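Local structure of N-ACETYLMURAMOYL-L-ALANINE AMIDASE CwlV (Paenibacillus polymyxa, 1JWQ) at residues Val4-Gly9 with Val75-His80; Glu93-Arg98 with Leu140-Tyr145; Asn24-Phe29 with Ile79-Ser84. The protein probably hydrolyses the bond between N-acetylmuramoyl groups and L-alanine in bacterial cell-wall peptidoglycan, this chain being its zinc-binding catalytic domain. All blocks are in the same frame, centred on the assembly; numbering follows the deposited sequence.

Contact 1: Val4-Gly9 with Val75-His80; sequences VVIDAG and VFVSIH. With ZN (zinc ion), chain B.
D7 OD1 is gripped by two donors. The hydroxyl S78 OG gives it a proton at 2.8 Å, meeting the anti side 21° out of the carboxylate plane, and a water gives another, its oxygen 2.7 Å from D7 OD1. D7 reaches S78 because its CG stands anti to the backbone N (chi1 176°), with S78 OG turned likewise on the neighbouring strand. The other oxygen, D7 OD2, bonds T52 and forms a salt bridge to R64. A leucine in place of D7 would probably leave R64 without its charge partner and S78 OG without its acceptor, freeing the serine hydroxyl to turn.

H80 NE2 is drawn into the same network through weak bonds to S78 OG and to the water. G9, which has no side chain, packs its CA over one face of the H80 ring, 3.5 Å from H80 CE1.

Behind this polar end the strands run parallel, their axes 19° apart. The bonds V5 N to V75 O, V77 N to V5 O, D7 N to V77 O (2.7 Å), I79 N to D7 O (2.7 Å) and G9 N to I79 O join them. On the D7 side of the sheet, V5 CG1 lies 3.6 Å from F76 CD2, and D7 CB 3.5 Å from F76 CZ. On the opposite side V4 meets V75, and I6 meets V77 and I79, covered by helices 158-176 and 26-42.

Since H80 binds zinc through ND1, S78 OG and the water, both held by D7, are placed as a second shell and may limit the turning of the H80 imidazole, though their bonds to NE2 are weak.

Contact 2: Glu93-Arg98 with Leu140-Tyr145; sequences ETYYQR and LLEVGY
L140 pairs with Y95 through two backbone bonds, L140 N to Y95 O and Y95 N to L140 O (2.8 Å). The carbonyl oxygen L140 O also lies at the edge of the Y95 ring, in its plane, and L140 CD2 comes within 4.2 Å of Y95 CD1.

L141, in a non-hydrogen-bonded pair with T94, emerges on the opposite side of the sheet. Its CD2 sits 3.7 Å from both T94 OG1 and T94 CG2, while the threonine hydroxyl bonds H109.

E142 makes the next hydrogen-bonded pair: E142 N to E93 O is 2.9 Å, and E93 N to E142 O is nearly straight at 176°. E142 CG, anti to the carbonyl carbon (chi1 -76°), lies 3.7 Å from Y95 CE1; the bend at chi2 then leads the carboxylate away. The Y95 hydroxyl in turn donates a short bond (2.5 Å) to E93 OE1, from above the carboxylate plane.

Y145 ends the run, its hydroxyl directed at E93 OE2; this bond is doubtful because the position of that oxygen is uncertain. R121 also approaches this oxygen as a salt-bridge partner, with the same reservation.

With axes at 164°, these strands form the antiparallel join of the amidase's mixed sheet, and E142 stands on it beside the zinc site.

Contact 3: Asn24-Phe29 with Ile79-Ser84; sequences NYEKTF and IHANSS. With ZN (zinc ion), chain B.
E26 and H80 meet through metal coordination first. E26 OE1 binds the zinc ion at 2.0 Å, whereas E26 OE2 stays 3.0 Å from the metal, so the carboxylate is monodentate. H80 ND1 binds the same ion at 2.2 Å, and E26 OE1 lies near the imidazole plane at the ring's edge. The nearness of these two atoms is that of ligands sharing a metal, not a bond. H10 and two waters complete five ligands.

Hydrogen bonds hold the glutamate in place. A81 N points at E26 OE1 over 3.1 Å in a nearly straight line (172°), arriving 54° out of the carboxylate plane. N30 gives OE1 a further bond, and E26 OE2 receives the backbone NH of A17; both oxygens are thus fixed by second-shell donors. The neighbouring carbonyl A81 O accepts a bond of 2.9 Å from one zinc-bound water, which ties the strand backbone to the metal's solvent ligand.

This is the zinc centre of an open alpha-beta-alpha fold: E26 opens helix 26-42, just after Y25 at the N-cap, and H80 stands toward the end of a central parallel strand. The E26 side chain spans the gap fully extended, with CG anti to the backbone N (chi1 176°).

Apolar packing completes the contact. A81 CB lies 3.5 Å from E26 CG and 3.8 Å from F29 CD2, so the methyl touches side chains three residues apart on the helix. The F29 ring presents its edge to H80 O, 3.9 Å from CE2, and also packs on V143 and L155.

In the fold
From the N terminus, strand 2-8 supplies the first half of contact 1, and the start of helix 26-42 the first half of contact 3. Both close on strand 75-82, where they share I79 and H80; the contact 3 loop opens inside that of contact 1 and ends on the same strand, slightly farther on. Contact 2 follows in series: the chain leaves strand 92-96, passes through helix 102-116 and strand 120-125, and returns as strand 138-145. That strand lies beside 75-82, and probable backbone hydrogen bonds between H80 and L141 and between N82 and G144 join contact 2 to the others. Together they tie helix 26-42 to four neighbouring strands, the zinc lying at contacts 1 and 3.

Contact 1: Val4-Gly9 with Val75-His80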
ATOM      1  N   VAL A   4      -1.736   5.385 -12.389  1.00 13.50           N
ATOM      2  CA  VAL A   4      -1.713   4.639 -11.140  1.00 12.18           C
ATOM      3  C   VAL A   4      -1.020   5.478 -10.077  1.00 11.80           C
ATOM      4  O   VAL A   4       0.139   5.852 -10.238  1.00 13.00           O
ATOM      5  CB  VAL A   4      -0.926   3.320 -11.301  1.00 13.47           C
ATOM      6  CG1 VAL A   4      -0.903   2.553  -9.977  1.00 13.74           C
ATOM      7  CG2 VAL A   4      -1.548   2.480 -12.400  1.00 13.50           C
ATOM      8  N   VAL A   5      -1.727   5.783  -8.994  1.00 10.31           N
ATOM      9  CA  VAL A   5      -1.119   6.569  -7.931  1.00 10.39           C
ATOM     10  C   VAL A   5      -0.817   5.656  -6.756  1.00  8.53           C
ATOM     11  O   VAL A   5      -1.695   4.954  -6.260  1.00  9.59           O
ATOM     12  CB  VAL A   5      -2.037   7.732  -7.483  1.00 10.09           C
ATOM     13  CG1 VAL A   5      -1.466   8.404  -6.231  1.00 10.32           C
ATOM     14  CG2 VAL A   5      -2.148   8.755  -8.604  1.00 11.99           C
ATOM     15  N   ILE A   6       0.447   5.648  -6.347  1.00  9.06           N
ATOM     16  CA  ILE A   6       0.894   4.834  -5.229  1.00  9.92           C
ATOM     17  C   ILE A   6       1.243   5.798  -4.114  1.00 10.55           C
ATOM     18  O   ILE A   6       2.069   6.695  -4.286  1.00 11.26           O
ATOM     19  CB  ILE A   6       2.140   4.010  -5.583  1.00 10.51           C
ATOM     20  CG1 ILE A   6       1.861   3.143  -6.814  1.00 10.53           C
ATOM     21  CG2 ILE A   6       2.545   3.153  -4.387  1.00  8.13           C
ATOM     22  CD1 ILE A   6       0.791   2.092  -6.616  1.00 11.57           C
ATOM     23  N   ASP A   7       0.604   5.593  -2.972  1.00  9.48           N
ATOM     24  CA  ASP A   7       0.784   6.447  -1.818  1.00 10.34           C
ATOM     25  C   ASP A   7       1.469   5.723  -0.667  1.00 10.74           C
ATOM     26  O   ASP A   7       0.888   4.819  -0.055  1.00 10.91           O
ATOM     27  CB  ASP A   7      -0.592   6.960  -1.383  1.00  8.61           C
ATOM     28  CG  ASP A   7      -0.533   7.793  -0.129  1.00  9.15           C
ATOM     29  OD1 ASP A   7      -1.214   7.429   0.851  1.00 11.88           O
ATOM     30  OD2 ASP A   7       0.192   8.803  -0.130  1.00 11.16           O
ATOM     31  N   ALA A   8       2.713   6.109  -0.390  1.00  9.91           N
ATOM     32  CA  ALA A   8       3.473   5.525   0.711  1.00  9.53           C
ATOM     33  C   ALA A   8       3.027   6.291   1.944  1.00 10.10           C
ATOM     34  O   ALA A   8       3.324   7.472   2.086  1.00 11.04           O
ATOM     35  CB  ALA A   8       4.970   5.719   0.484  1.00 10.11           C
ATOM     36  N   GLY A   9       2.304   5.616   2.830  1.00 11.06           N
ATOM     37  CA  GLY A   9       1.802   6.271   4.019  1.00 12.11           C
ATOM     38  C   GLY A   9       2.833   6.968   4.882  1.00 12.54           C
ATOM     39  O   GLY A   9       3.985   6.536   4.978  1.00 12.26           O
ATOM     40  N   VAL A  75      -6.587   4.286 -10.549  1.00 12.44           N
ATOM     41  CA  VAL A  75      -6.588   3.571  -9.277  1.00 11.65           C
ATOM     42  C   VAL A  75      -5.660   4.272  -8.302  1.00 11.14           C
ATOM     43  O   VAL A  75      -4.747   4.997  -8.698  1.00  9.99           O
ATOM     44  CB  VAL A  75      -6.122   2.102  -9.407  1.00 12.52           C
ATOM     45  CG1 VAL A  75      -7.092   1.325 -10.279  1.00 14.27           C
ATOM     46  CG2 VAL A  75      -4.708   2.044  -9.969  1.00 14.36           C
ATOM     47  N   PHE A  76      -5.906   4.042  -7.019  1.00  9.85           N
ATOM     48  CA  PHE A  76      -5.110   4.629  -5.956  1.00  9.51           C
ATOM     49  C   PHE A  76      -4.806   3.523  -4.955  1.00  9.36           C
ATOM     50  O   PHE A  76      -5.700   2.795  -4.535  1.00 11.13           O
ATOM     51  CB  PHE A  76      -5.901   5.761  -5.296  1.00  9.51           C
ATOM     52  CG  PHE A  76      -5.203   6.411  -4.133  1.00  9.25           C
ATOM     53  CD1 PHE A  76      -5.366   5.917  -2.843  1.00  9.75           C
ATOM     54  CD2 PHE A  76      -4.411   7.543  -4.323  1.00 10.43           C
ATOM     55  CE1 PHE A  76      -4.759   6.543  -1.754  1.00  7.81           C
ATOM     56  CE2 PHE A  76      -3.797   8.179  -3.244  1.00  9.47           C
ATOM     57  CZ  PHE A  76      -3.973   7.676  -1.955  1.00  9.67           C
ATOM     58  N   VAL A  77      -3.539   3.382  -4.599  1.00  9.55           N
ATOM     59  CA  VAL A  77      -3.139   2.364  -3.639  1.00  9.06           C
ATOM     60  C   VAL A  77      -2.268   3.003  -2.575  1.00  7.40           C
ATOM     61  O   VAL A  77      -1.218   3.571  -2.879  1.00  9.05           O
ATOM     62  CB  VAL A  77      -2.327   1.229  -4.300  1.00  8.03           C
ATOM     63  CG1 VAL A  77      -1.920   0.199  -3.248  1.00 10.67           C
ATOM     64  CG2 VAL A  77      -3.151   0.560  -5.397  1.00  9.32           C
ATOM     65  N   SER A  78      -2.715   2.921  -1.329  1.00  8.41           N
ATOM     66  CA  SER A  78      -1.948   3.468  -0.220  1.00  6.91           C
ATOM     67  C   SER A  78      -1.311   2.277   0.485  1.00  8.50           C
ATOM     68  O   SER A  78      -1.990   1.301   0.802  1.00  9.92           O
ATOM     69  CB  SER A  78      -2.857   4.240   0.735  1.00  7.92           C
ATOM     70  OG  SER A  78      -2.082   4.923   1.705  1.00  8.68           O
ATOM     71  N   ILE A  79      -0.001   2.350   0.699  1.00  8.28           N
ATOM     72  CA  ILE A  79       0.736   1.269   1.334  1.00  9.37           C
ATOM     73  C   ILE A  79       1.116   1.623   2.765  1.00  8.33           C
ATOM     74  O   ILE A  79       1.699   2.674   3.030  1.00 10.45           O
ATOM     75  CB  ILE A  79       2.005   0.925   0.528  1.00  9.52           C
ATOM     76  CG1 ILE A  79       1.615   0.507  -0.895  1.00 11.30           C
ATOM     77  CG2 ILE A  79       2.759  -0.203   1.214  1.00 11.57           C
ATOM     78  CD1 ILE A  79       2.809   0.193  -1.796  1.00 11.15           C
ATOM     79  N   HIS A  80       0.765   0.728   3.678  1.00  9.46           N
ATOM     80  CA  HIS A  80       1.009   0.920   5.099  1.00  9.42           C
ATOM     81  C   HIS A  80       1.466  -0.365   5.781  1.00  9.94           C
ATOM     82  O   HIS A  80       1.464  -1.440   5.185  1.00 10.36           O
ATOM     83  CB  HIS A  80      -0.282   1.389   5.778  1.00  8.41           C
ATOM     84  CG  HIS A  80      -0.684   2.785   5.425  1.00  9.48           C
ATOM     85  ND1 HIS A  80      -0.503   3.848   6.281  1.00  9.43           N
ATOM     86  CD2 HIS A  80      -1.264   3.292   4.311  1.00  6.20           C
ATOM     87  CE1 HIS A  80      -0.954   4.952   5.714  1.00 10.07           C
ATOM     88  NE2 HIS A  80      -1.422   4.642   4.517  1.00  8.83           N
TER
HETATM   89 ZN    ZN B1001       0.059   3.709   8.378  1.00 16.91          ZN
HETATM   90  O   HOH W   1      -1.603   7.594   3.554  1.00  9.95           O
HETATM   91  O   HOH W   2      -0.798   2.101   9.253  1.00 13.11           O
HETATM   92  O   HOH W   3      -1.885   4.650   9.024  1.00 15.64           O

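Contact 2: Glu93-Arg98 with Leu140-Tyr145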
ATOM      1  N   GLU A  93      -3.897  -7.192   5.622  1.00 11.57           N
ATOM      2  CA  GLU A  93      -5.256  -6.699   5.435  1.00 12.10           C
ATOM      3  C   GLU A  93      -5.334  -5.711   4.264  1.00 10.60           C
ATOM      4  O   GLU A  93      -4.387  -4.948   4.013  1.00 11.35           O
ATOM      5  CB  GLU A  93      -5.739  -6.000   6.714  1.00 16.08           C
ATOM      6  CG  GLU A  93      -5.181  -6.606   8.002  1.00 22.44           C
ATOM      7  CD  GLU A  93      -5.511  -5.791   9.247  1.00 26.33           C
ATOM      8  OE1 GLU A  93      -5.694  -4.555   9.137  1.00 25.42           O
ATOM      9  OE2 GLU A  93      -5.574  -6.379  10.354  1.00 28.89           O
ATOM     10  N   THR A  94      -6.472  -5.731   3.568  1.00 10.58           N
ATOM     11  CA  THR A  94      -6.722  -4.846   2.435  1.00  9.65           C
ATOM     12  C   THR A  94      -8.001  -4.104   2.770  1.00  9.93           C
ATOM     13  O   THR A  94      -8.999  -4.732   3.102  1.00 11.80           O
ATOM     14  CB  THR A  94      -6.940  -5.625   1.143  1.00 10.33           C
ATOM     15  OG1 THR A  94      -5.730  -6.311   0.791  1.00 11.25           O
ATOM     16  CG2 THR A  94      -7.330  -4.659   0.021  1.00 12.73           C
ATOM     17  N   TYR A  95      -7.959  -2.777   2.709  1.00 10.67           N
ATOM     18  CA  TYR A  95      -9.118  -1.948   3.027  1.00 10.33           C
ATOM     19  C   TYR A  95      -9.694  -1.178   1.846  1.00 10.84           C
ATOM     20  O   TYR A  95      -8.967  -0.749   0.951  1.00 11.52           O
ATOM     21  CB  TYR A  95      -8.757  -0.916   4.092  1.00 11.00           C
ATOM     22  CG  TYR A  95      -8.457  -1.487   5.446  1.00 12.37           C
ATOM     23  CD1 TYR A  95      -7.166  -1.879   5.796  1.00 12.37           C
ATOM     24  CD2 TYR A  95      -9.470  -1.622   6.390  1.00 13.03           C
ATOM     25  CE1 TYR A  95      -6.893  -2.389   7.063  1.00 12.93           C
ATOM     26  CE2 TYR A  95      -9.211  -2.126   7.652  1.00 12.29           C
ATOM     27  CZ  TYR A  95      -7.925  -2.506   7.985  1.00 12.73           C
ATOM     28  OH  TYR A  95      -7.669  -2.983   9.248  1.00 14.51           O
ATOM     29  N   TYR A  96     -11.010  -0.989   1.873  1.00  9.90           N
ATOM     30  CA  TYR A  96     -11.719  -0.213   0.863  1.00 10.38           C
ATOM     31  C   TYR A  96     -12.687   0.618   1.708  1.00  9.78           C
ATOM     32  O   TYR A  96     -12.936   0.276   2.868  1.00 10.50           O
ATOM     33  CB  TYR A  96     -12.525  -1.114  -0.083  1.00 10.11           C
ATOM     34  CG  TYR A  96     -13.765  -1.690   0.562  1.00 11.44           C
ATOM     35  CD1 TYR A  96     -13.693  -2.822   1.375  1.00 12.70           C
ATOM     36  CD2 TYR A  96     -15.002  -1.057   0.426  1.00 13.50           C
ATOM     37  CE1 TYR A  96     -14.823  -3.304   2.039  1.00 12.92           C
ATOM     38  CE2 TYR A  96     -16.129  -1.526   1.085  1.00 14.55           C
ATOM     39  CZ  TYR A  96     -16.031  -2.649   1.891  1.00 16.05           C
ATOM     40  OH  TYR A  96     -17.142  -3.105   2.553  1.00 18.93           O
ATOM     41  N   GLN A  97     -13.222   1.699   1.152  1.00 10.36           N
ATOM     42  CA  GLN A  97     -14.177   2.525   1.895  1.00  9.71           C
ATOM     43  C   GLN A  97     -15.434   2.754   1.073  1.00  8.51           C
ATOM     44  O   GLN A  97     -16.520   2.925   1.623  1.00 11.00           O
ATOM     45  CB  GLN A  97     -13.560   3.876   2.279  1.00 10.41           C
ATOM     46  CG  GLN A  97     -14.339   4.674   3.342  1.00  9.69           C
ATOM     47  CD  GLN A  97     -15.523   5.462   2.790  1.00 12.34           C
ATOM     48  OE1 GLN A  97     -15.469   6.009   1.686  1.00 11.46           O
ATOM     49  NE2 GLN A  97     -16.593   5.549   3.578  1.00 10.16           N
ATOM     50  N   ARG A  98     -15.287   2.740  -0.247  1.00 10.17           N
ATOM     51  CA  ARG A  98     -16.421   2.957  -1.139  1.00  9.73           C
ATOM     52  C   ARG A  98     -16.768   1.724  -1.955  1.00  9.07           C
ATOM     53  O   ARG A  98     -15.904   0.919  -2.286  1.00 11.08           O
ATOM     54  CB  ARG A  98     -16.133   4.127  -2.083  1.00  8.51           C
ATOM     55  CG  ARG A  98     -16.142   5.475  -1.392  1.00 10.74           C
ATOM     56  CD  ARG A  98     -15.515   6.560  -2.250  1.00  9.66           C
ATOM     57  NE  ARG A  98     -14.078   6.366  -2.421  1.00 11.24           N
ATOM     58  CZ  ARG A  98     -13.501   5.931  -3.537  1.00 10.43           C
ATOM     59  NH1 ARG A  98     -14.241   5.641  -4.600  1.00 11.88           N
ATOM     60  NH2 ARG A  98     -12.180   5.792  -3.590  1.00 10.20           N
ATOM     61  N   LEU A 140      -6.340   0.630   0.654  1.00  8.08           N
ATOM     62  CA  LEU A 140      -5.229   0.876   1.556  1.00  9.33           C
ATOM     63  C   LEU A 140      -4.779  -0.494   2.030  1.00  8.77           C
ATOM     64  O   LEU A 140      -5.581  -1.296   2.511  1.00  8.70           O
ATOM     65  CB  LEU A 140      -5.667   1.745   2.737  1.00  7.70           C
ATOM     66  CG  LEU A 140      -4.536   2.164   3.680  1.00  9.21           C
ATOM     67  CD1 LEU A 140      -4.832   3.541   4.267  1.00 10.08           C
ATOM     68  CD2 LEU A 140      -4.373   1.116   4.778  1.00  8.65           C
ATOM     69  N   LEU A 141      -3.495  -0.769   1.867  1.00  8.70           N
ATOM     70  CA  LEU A 141      -2.954  -2.057   2.250  1.00  9.42           C
ATOM     71  C   LEU A 141      -2.144  -1.972   3.531  1.00  8.97           C
ATOM     72  O   LEU A 141      -1.271  -1.124   3.661  1.00 10.43           O
ATOM     73  CB  LEU A 141      -2.063  -2.595   1.125  1.00  9.68           C
ATOM     74  CG  LEU A 141      -2.628  -2.525  -0.298  1.00  9.50           C
ATOM     75  CD1 LEU A 141      -1.582  -3.061  -1.274  1.00  9.15           C
ATOM     76  CD2 LEU A 141      -3.917  -3.332  -0.396  1.00 10.11           C
ATOM     77  N   GLU A 142      -2.470  -2.833   4.487  1.00  9.17           N
ATOM     78  CA  GLU A 142      -1.721  -2.910   5.736  1.00 11.02           C
ATOM     79  C   GLU A 142      -1.004  -4.237   5.522  1.00 10.65           C
ATOM     80  O   GLU A 142      -1.558  -5.306   5.770  1.00 11.35           O
ATOM     81  CB  GLU A 142      -2.673  -2.968   6.932  1.00 11.23           C
ATOM     82  CG  GLU A 142      -3.312  -1.621   7.271  1.00 13.13           C
ATOM     83  CD  GLU A 142      -2.315  -0.623   7.837  1.00 17.20           C
ATOM     84  OE1 GLU A 142      -2.692   0.554   8.041  1.00 18.93           O
ATOM     85  OE2 GLU A 142      -1.155  -1.012   8.088  1.00 18.10           O
ATOM     86  N   VAL A 143       0.228  -4.153   5.033  1.00 10.50           N
ATOM     87  CA  VAL A 143       1.010  -5.336   4.695  1.00 10.67           C
ATOM     88  C   VAL A 143       1.237  -6.346   5.807  1.00 11.57           C
ATOM     89  O   VAL A 143       1.100  -7.545   5.589  1.00 11.55           O
ATOM     90  CB  VAL A 143       2.374  -4.934   4.101  1.00 10.95           C
ATOM     91  CG1 VAL A 143       3.107  -6.171   3.598  1.00 11.38           C
ATOM     92  CG2 VAL A 143       2.165  -3.942   2.957  1.00 11.71           C
ATOM     93  N   GLY A 144       1.588  -5.856   6.988  1.00 11.01           N
ATOM     94  CA  GLY A 144       1.833  -6.734   8.117  1.00 11.00           C
ATOM     95  C   GLY A 144       1.966  -5.901   9.374  1.00 10.95           C
ATOM     96  O   GLY A 144       1.903  -4.672   9.307  1.00 11.75           O
ATOM     97  N   TYR A 145       2.160  -6.556  10.516  1.00 10.28           N
ATOM     98  CA  TYR A 145       2.282  -5.851  11.794  1.00 11.15           C
ATOM     99  C   TYR A 145       3.715  -5.627  12.244  1.00 12.20           C
ATOM    100  O   TYR A 145       4.485  -6.572  12.390  1.00 12.36           O
ATOM    101  CB  TYR A 145       1.524  -6.618  12.886  1.00 11.74           C
ATOM    102  CG  TYR A 145       0.032  -6.444  12.798  1.00 11.79           C
ATOM    103  CD1 TYR A 145      -0.644  -5.611  13.688  1.00 11.39           C
ATOM    104  CD2 TYR A 145      -0.701  -7.075  11.792  1.00 12.57           C
ATOM    105  CE1 TYR A 145      -2.020  -5.406  13.579  1.00 11.71           C
ATOM    106  CE2 TYR A 145      -2.071  -6.876  11.669  1.00 12.65           C
ATOM    107  CZ  TYR A 145      -2.724  -6.043  12.564  1.00 12.89           C
ATOM    108  OH  TYR A 145      -4.079  -5.851  12.437  1.00 13.89           O
TER

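Contact 3: Asn24-Phe29 with Ile79-Ser84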
ATOM      1  N   ASN A  24      12.883   0.343  13.531  1.00 18.87           N
ATOM      2  CA  ASN A  24      12.251   0.538  12.228  1.00 17.51           C
ATOM      3  C   ASN A  24      11.000   1.405  12.301  1.00 16.90           C
ATOM      4  O   ASN A  24      10.234   1.330  13.263  1.00 16.32           O
ATOM      5  CB  ASN A  24      11.870  -0.811  11.614  1.00 17.97           C
ATOM      6  CG  ASN A  24      13.055  -1.733  11.439  1.00 19.24           C
ATOM      7  OD1 ASN A  24      13.081  -2.835  11.985  1.00 21.38           O
ATOM      8  ND2 ASN A  24      14.042  -1.291  10.671  1.00 16.32           N
ATOM      9  N   TYR A  25      10.798   2.218  11.269  1.00 17.19           N
ATOM     10  CA  TYR A  25       9.636   3.102  11.170  1.00 16.98           C
ATOM     11  C   TYR A  25       8.769   2.649  10.008  1.00 15.69           C
ATOM     12  O   TYR A  25       9.283   2.249   8.969  1.00 12.67           O
ATOM     13  CB  TYR A  25      10.075   4.542  10.898  1.00 20.61           C
ATOM     14  CG  TYR A  25      10.670   5.268  12.079  1.00 23.72           C
ATOM     15  CD1 TYR A  25      11.554   6.331  11.887  1.00 25.19           C
ATOM     16  CD2 TYR A  25      10.326   4.921  13.387  1.00 24.73           C
ATOM     17  CE1 TYR A  25      12.081   7.032  12.966  1.00 27.48           C
ATOM     18  CE2 TYR A  25      10.847   5.617  14.475  1.00 27.57           C
ATOM     19  CZ  TYR A  25      11.722   6.670  14.256  1.00 28.73           C
ATOM     20  OH  TYR A  25      12.239   7.364  15.327  1.00 31.77           O
ATOM     21  N   GLU A  26       7.455   2.729  10.178  1.00 13.07           N
ATOM     22  CA  GLU A  26       6.539   2.334   9.116  1.00 13.44           C
ATOM     23  C   GLU A  26       6.762   3.160   7.845  1.00 12.22           C
ATOM     24  O   GLU A  26       6.692   2.630   6.736  1.00 11.11           O
ATOM     25  CB  GLU A  26       5.091   2.509   9.583  1.00 12.31           C
ATOM     26  CG  GLU A  26       4.059   2.223   8.502  1.00 12.22           C
ATOM     27  CD  GLU A  26       2.676   2.702   8.875  1.00 12.29           C
ATOM     28  OE1 GLU A  26       1.791   2.706   7.990  1.00 11.26           O
ATOM     29  OE2 GLU A  26       2.470   3.074  10.055  1.00 11.75           O
ATOM     30  N   LYS A  27       7.022   4.457   8.004  1.00 12.16           N
ATOM     31  CA  LYS A  27       7.230   5.328   6.849  1.00 11.76           C
ATOM     32  C   LYS A  27       8.329   4.809   5.933  1.00 12.00           C
ATOM     33  O   LYS A  27       8.254   4.951   4.709  1.00 13.01           O
ATOM     34  CB  LYS A  27       7.569   6.760   7.293  1.00 12.54           C
ATOM     35  CG  LYS A  27       8.889   6.907   8.039  1.00 13.41           C
ATOM     36  CD  LYS A  27       9.261   8.381   8.207  1.00 15.38           C
ATOM     37  CE  LYS A  27      10.635   8.543   8.858  1.00 17.69           C
ATOM     38  NZ  LYS A  27      11.082   9.977   8.882  1.00 16.95           N
ATOM     39  N   THR A  28       9.348   4.211   6.538  1.00 12.27           N
ATOM     40  CA  THR A  28      10.485   3.660   5.808  1.00 11.62           C
ATOM     41  C   THR A  28      10.022   2.477   4.965  1.00 12.02           C
ATOM     42  O   THR A  28      10.370   2.362   3.789  1.00 11.77           O
ATOM     43  CB  THR A  28      11.572   3.188   6.792  1.00 12.83           C
ATOM     44  OG1 THR A  28      11.864   4.247   7.712  1.00 13.86           O
ATOM     45  CG2 THR A  28      12.841   2.804   6.049  1.00 12.87           C
ATOM     46  N   PHE A  29       9.246   1.594   5.583  1.00 10.37           N
ATOM     47  CA  PHE A  29       8.710   0.431   4.889  1.00 10.10           C
ATOM     48  C   PHE A  29       7.796   0.864   3.743  1.00 10.00           C
ATOM     49  O   PHE A  29       7.912   0.364   2.627  1.00 11.23           O
ATOM     50  CB  PHE A  29       7.913  -0.443   5.860  1.00  9.94           C
ATOM     51  CG  PHE A  29       7.160  -1.565   5.192  1.00 11.72           C
ATOM     52  CD1 PHE A  29       7.819  -2.709   4.764  1.00 11.47           C
ATOM     53  CD2 PHE A  29       5.787  -1.460   4.972  1.00 11.77           C
ATOM     54  CE1 PHE A  29       7.128  -3.737   4.125  1.00 11.71           C
ATOM     55  CE2 PHE A  29       5.087  -2.481   4.336  1.00 11.04           C
ATOM     56  CZ  PHE A  29       5.762  -3.625   3.911  1.00 13.67           C
ATOM     57  N   ILE A  79      -0.001   2.350   0.699  1.00  8.28           N
ATOM     58  CA  ILE A  79       0.736   1.269   1.334  1.00  9.37           C
ATOM     59  C   ILE A  79       1.116   1.623   2.765  1.00  8.33           C
ATOM     60  O   ILE A  79       1.699   2.674   3.030  1.00 10.45           O
ATOM     61  CB  ILE A  79       2.005   0.925   0.528  1.00  9.52           C
ATOM     62  CG1 ILE A  79       1.615   0.507  -0.895  1.00 11.30           C
ATOM     63  CG2 ILE A  79       2.759  -0.203   1.214  1.00 11.57           C
ATOM     64  CD1 ILE A  79       2.809   0.193  -1.796  1.00 11.15           C
ATOM     65  N   HIS A  80       0.765   0.728   3.678  1.00  9.46           N
ATOM     66  CA  HIS A  80       1.009   0.920   5.099  1.00  9.42           C
ATOM     67  C   HIS A  80       1.466  -0.365   5.781  1.00  9.94           C
ATOM     68  O   HIS A  80       1.464  -1.440   5.185  1.00 10.36           O
ATOM     69  CB  HIS A  80      -0.282   1.389   5.778  1.00  8.41           C
ATOM     70  CG  HIS A  80      -0.684   2.785   5.425  1.00  9.48           C
ATOM     71  ND1 HIS A  80      -0.503   3.848   6.281  1.00  9.43           N
ATOM     72  CD2 HIS A  80      -1.264   3.292   4.311  1.00  6.20           C
ATOM     73  CE1 HIS A  80      -0.954   4.952   5.714  1.00 10.07           C
ATOM     74  NE2 HIS A  80      -1.422   4.642   4.517  1.00  8.83           N
ATOM     75  N   ALA A  81       1.865  -0.223   7.041  1.00 11.35           N
ATOM     76  CA  ALA A  81       2.276  -1.343   7.881  1.00 12.15           C
ATOM     77  C   ALA A  81       1.442  -1.116   9.138  1.00 14.48           C
ATOM     78  O   ALA A  81       1.256   0.028   9.566  1.00 14.00           O
ATOM     79  CB  ALA A  81       3.764  -1.277   8.197  1.00 14.91           C
ATOM     80  N   ASN A  82       0.948  -2.203   9.719  1.00 13.72           N
ATOM     81  CA  ASN A  82       0.067  -2.148  10.880  1.00 13.16           C
ATOM     82  C   ASN A  82       0.754  -2.189  12.245  1.00 13.21           C
ATOM     83  O   ASN A  82       1.952  -2.451  12.355  1.00 11.67           O
ATOM     84  CB  ASN A  82      -0.926  -3.310  10.773  1.00 14.00           C
ATOM     85  CG  ASN A  82      -2.343  -2.916  11.131  1.00 15.26           C
ATOM     86  OD1 ASN A  82      -3.299  -3.555  10.687  1.00 20.35           O
ATOM     87  ND2 ASN A  82      -2.492  -1.876  11.938  1.00 15.62           N
ATOM     88  N   SER A  83      -0.027  -1.928  13.286  1.00 13.66           N
ATOM     89  CA  SER A  83       0.479  -1.957  14.649  1.00 14.29           C
ATOM     90  C   SER A  83      -0.673  -2.262  15.586  1.00 15.01           C
ATOM     91  O   SER A  83      -1.800  -1.809  15.368  1.00 15.28           O
ATOM     92  CB  SER A  83       1.109  -0.619  15.028  1.00 15.65           C
ATOM     93  OG  SER A  83       1.808  -0.734  16.254  1.00 19.07           O
ATOM     94  N   SER A  84      -0.382  -3.036  16.626  1.00 13.96           N
ATOM     95  CA  SER A  84      -1.384  -3.427  17.607  1.00 14.19           C
ATOM     96  C   SER A  84      -0.822  -3.330  19.019  1.00 13.89           C
ATOM     97  O   SER A  84       0.387  -3.402  19.212  1.00 14.94           O
ATOM     98  CB  SER A  84      -1.827  -4.866  17.345  1.00 14.68           C
ATOM     99  OG  SER A  84      -2.609  -5.369  18.419  1.00 16.08           O
TER
HETATM  100 ZN    ZN B1001       0.059   3.709   8.378  1.00 16.91          ZN
HETATM  101  O   HOH W   2      -0.798   2.101   9.253  1.00 13.11           O
HETATM  102  O   HOH W   3      -1.885   4.650   9.024  1.00 15.64           O